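Local coordinates for protein Fe-S binding reductase, putative (Thermus thermophilus, PDB 2D4P) that is of unknown function but belongs to a family related to the GNAT acetyltransferases and may transfer acyl groups other than amino-acyl ones, at residues 14-19 / 43-48. Numbering follows the deposited sequence.
Sequences LNRLAG and GEEPMG
Leu-17 and Arg-16, where helix 11-16 gives way to the following loop, lie against the start of strand 45-56 in a small helix-on-sheet contact, apolar on the inside and charged on its outer side. Leu-17 supplies the apolar half. With CG anti to its carbonyl carbon (chi1 -62°), the isobutyl fork reaches the strand: Leu-17 CD1 comes to 3.3 Å from Gly-48 N, while Leu-17 CD2 lies 3.5 Å from Met-47 C, so both methyls sit on backbone. Leu-17 CD1 also meets Pro-46 CB at 3.7 Å. Leu-39 and Phe-49 touch the same leucine from the sheet. Cutting this leucine back to an alanine would probably open a gap beside Pro-46 and the backbone of Met-47 and Gly-48, with the apolar link to the strand lost. That backbone is irregular, since Met-47 and Gly-48 both face Ala-40 of the antiparallel neighbour 38-42 in a classic beta bulge, part of a mixed sheet consistent with a GNAT-like fold. Further out, Arg-16 bends at chi3 (70°) and turns one guanidinium face to the edge of the Pro-46 ring, which stands across it at about a right angle, with Pro-46 CD 3.1 Å above the plane, displaced from the centre of the group. Glu-45 approaches at the guanidinium edge, giving a long salt bridge of 3.4 Å from Arg-16 NH2 to Glu-45 OE2, with Glu-45 OE1 in the guanidinium plane and almost as near, 3.5 Å from Arg-16 NH2; the two planes are 77° apart. The stronger partner of that carboxylate is Arg-71, which also binds OE2.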
ATOM      1  N   LEU A  14       1.657   3.126  12.875  1.00 24.13           N
ATOM      2  CA  LEU A  14       0.783   3.197  11.710  1.00 24.64           C
ATOM      3  C   LEU A  14      -0.179   4.375  11.838  1.00 24.13           C
ATOM      4  O   LEU A  14      -0.360   5.128  10.904  1.00 24.36           O
ATOM      5  CB  LEU A  14      -0.015   1.913  11.521  1.00 24.80           C
ATOM      6  CG  LEU A  14       0.781   0.668  11.102  1.00 27.24           C
ATOM      7  CD1 LEU A  14      -0.219  -0.473  10.812  1.00 30.64           C
ATOM      8  CD2 LEU A  14       1.586   0.947   9.889  1.00 26.73           C
ATOM      9  N   ASN A  15      -0.753   4.535  13.018  1.00 23.97           N
ATOM     10  CA  ASN A  15      -1.777   5.545  13.216  1.00 24.66           C
ATOM     11  C   ASN A  15      -1.176   6.933  13.252  1.00 25.06           C
ATOM     12  O   ASN A  15      -1.828   7.911  12.898  1.00 24.74           O
ATOM     13  CB  ASN A  15      -2.600   5.190  14.443  1.00 24.52           C
ATOM     14  CG  ASN A  15      -3.658   4.170  14.117  1.00 26.42           C
ATOM     15  OD1 ASN A  15      -4.599   4.481  13.398  1.00 29.46           O
ATOM     16  ND2 ASN A  15      -3.491   2.939  14.592  1.00 26.56           N
ATOM     17  N   ARG A  16       0.099   7.034  13.611  1.00 25.61           N
ATOM     18  CA  ARG A  16       0.797   8.317  13.481  1.00 25.85           C
ATOM     19  C   ARG A  16       0.859   8.768  12.015  1.00 24.69           C
ATOM     20  O   ARG A  16       0.950   9.969  11.738  1.00 24.83           O
ATOM     21  CB  ARG A  16       2.216   8.240  14.069  1.00 27.11           C
ATOM     22  CG  ARG A  16       2.284   8.588  15.542  1.00 31.80           C
ATOM     23  CD  ARG A  16       3.651   8.290  16.152  1.00 36.13           C
ATOM     24  NE  ARG A  16       4.653   9.218  15.633  1.00 40.77           N
ATOM     25  CZ  ARG A  16       5.975   9.070  15.753  1.00 42.69           C
ATOM     26  NH1 ARG A  16       6.490   7.998  16.367  1.00 43.36           N
ATOM     27  NH2 ARG A  16       6.784   9.998  15.237  1.00 42.85           N
ATOM     28  N   LEU A  17       0.822   7.807  11.085  1.00 23.02           N
ATOM     29  CA  LEU A  17       0.815   8.068   9.645  1.00 22.83           C
ATOM     30  C   LEU A  17      -0.569   8.088   9.002  1.00 22.46           C
ATOM     31  O   LEU A  17      -0.690   8.389   7.818  1.00 23.11           O
ATOM     32  CB  LEU A  17       1.631   6.993   8.912  1.00 22.77           C
ATOM     33  CG  LEU A  17       3.109   6.940   9.293  1.00 24.92           C
ATOM     34  CD1 LEU A  17       3.662   5.545   9.021  1.00 24.80           C
ATOM     35  CD2 LEU A  17       3.898   8.039   8.584  1.00 26.53           C
ATOM     36  N   ALA A  18      -1.603   7.735   9.762  1.00 21.69           N
ATOM     37  CA  ALA A  18      -2.924   7.442   9.201  1.00 21.37           C
ATOM     38  C   ALA A  18      -3.891   8.651   9.146  1.00 21.20           C
ATOM     39  O   ALA A  18      -5.017   8.518   8.672  1.00 21.34           O
ATOM     40  CB  ALA A  18      -3.569   6.318   9.990  1.00 22.09           C
ATOM     41  N   GLY A  19      -3.438   9.805   9.624  1.00 22.08           N
ATOM     42  CA  GLY A  19      -4.208  11.021   9.546  1.00 21.77           C
ATOM     43  C   GLY A  19      -5.579  10.860  10.217  1.00 22.35           C
ATOM     44  O   GLY A  19      -5.671  10.413  11.370  1.00 21.57           O
ATOM     45  N   GLY A  43      15.115   5.626  10.775  1.00 37.07           N
ATOM     46  CA  GLY A  43      15.457   5.381  12.154  1.00 38.67           C
ATOM     47  C   GLY A  43      14.227   4.724  12.723  1.00 39.38           C
ATOM     48  O   GLY A  43      13.792   3.692  12.213  1.00 41.11           O
ATOM     49  N   GLU A  44      13.647   5.325  13.759  1.00 39.57           N
ATOM     50  CA  GLU A  44      12.376   4.841  14.301  1.00 39.76           C
ATOM     51  C   GLU A  44      11.275   5.897  14.181  1.00 37.59           C
ATOM     52  O   GLU A  44      10.230   5.784  14.809  1.00 39.47           O
ATOM     53  CB  GLU A  44      12.555   4.311  15.746  1.00 40.61           C
ATOM     54  CG  GLU A  44      12.586   2.764  15.825  1.00 43.64           C
ATOM     55  CD  GLU A  44      13.371   2.218  17.026  1.00 47.41           C
ATOM     56  OE1 GLU A  44      13.289   0.986  17.317  1.00 49.27           O
ATOM     57  OE2 GLU A  44      14.096   3.014  17.674  1.00 49.81           O
ATOM     58  N   GLU A  45      11.510   6.914  13.359  1.00 34.93           N
ATOM     59  CA  GLU A  45      10.461   7.805  12.898  1.00 33.13           C
ATOM     60  C   GLU A  45       9.655   7.006  11.863  1.00 30.88           C
ATOM     61  O   GLU A  45      10.228   6.533  10.887  1.00 29.20           O
ATOM     62  CB  GLU A  45      11.094   9.038  12.247  1.00 33.66           C
ATOM     63  CG  GLU A  45      10.134  10.148  11.849  1.00 36.10           C
ATOM     64  CD  GLU A  45       9.544  10.878  13.049  1.00 39.12           C
ATOM     65  OE1 GLU A  45      10.057  10.713  14.180  1.00 42.05           O
ATOM     66  OE2 GLU A  45       8.558  11.619  12.866  1.00 40.88           O
ATOM     67  N   PRO A  46       8.360   6.788  12.083  1.00 28.19           N
ATOM     68  CA  PRO A  46       7.544   6.175  11.033  1.00 26.69           C
ATOM     69  C   PRO A  46       7.468   7.107   9.821  1.00 25.16           C
ATOM     70  O   PRO A  46       7.357   8.313   9.976  1.00 23.45           O
ATOM     71  CB  PRO A  46       6.160   6.007  11.680  1.00 27.10           C
ATOM     72  CG  PRO A  46       6.342   6.268  13.115  1.00 27.61           C
ATOM     73  CD  PRO A  46       7.591   7.049  13.313  1.00 28.37           C
ATOM     74  N   MET A  47       7.531   6.549   8.620  1.00 23.20           N
ATOM     75  CA  MET A  47       7.552   7.376   7.425  1.00 22.76           C
ATOM     76  C   MET A  47       6.489   6.996   6.394  1.00 21.54           C
ATOM     77  O   MET A  47       6.257   7.755   5.460  1.00 20.65           O
ATOM     78  CB  MET A  47       8.939   7.330   6.775  1.00 23.44           C
ATOM     79  CG  MET A  47      10.023   8.123   7.544  1.00 26.75           C
ATOM     80  SD  MET A  47       9.649   9.880   7.632  1.00 29.03           S
ATOM     81  CE  MET A  47      10.016  10.403   5.946  1.00 29.17           C
ATOM     82  N   GLY A  48       5.855   5.836   6.547  1.00 20.32           N
ATOM     83  CA  GLY A  48       4.787   5.461   5.649  1.00 20.73           C
ATOM     84  C   GLY A  48       4.341   4.041   5.884  1.00 20.74           C
ATOM     85  O   GLY A  48       4.977   3.283   6.632  1.00 20.13           O
TER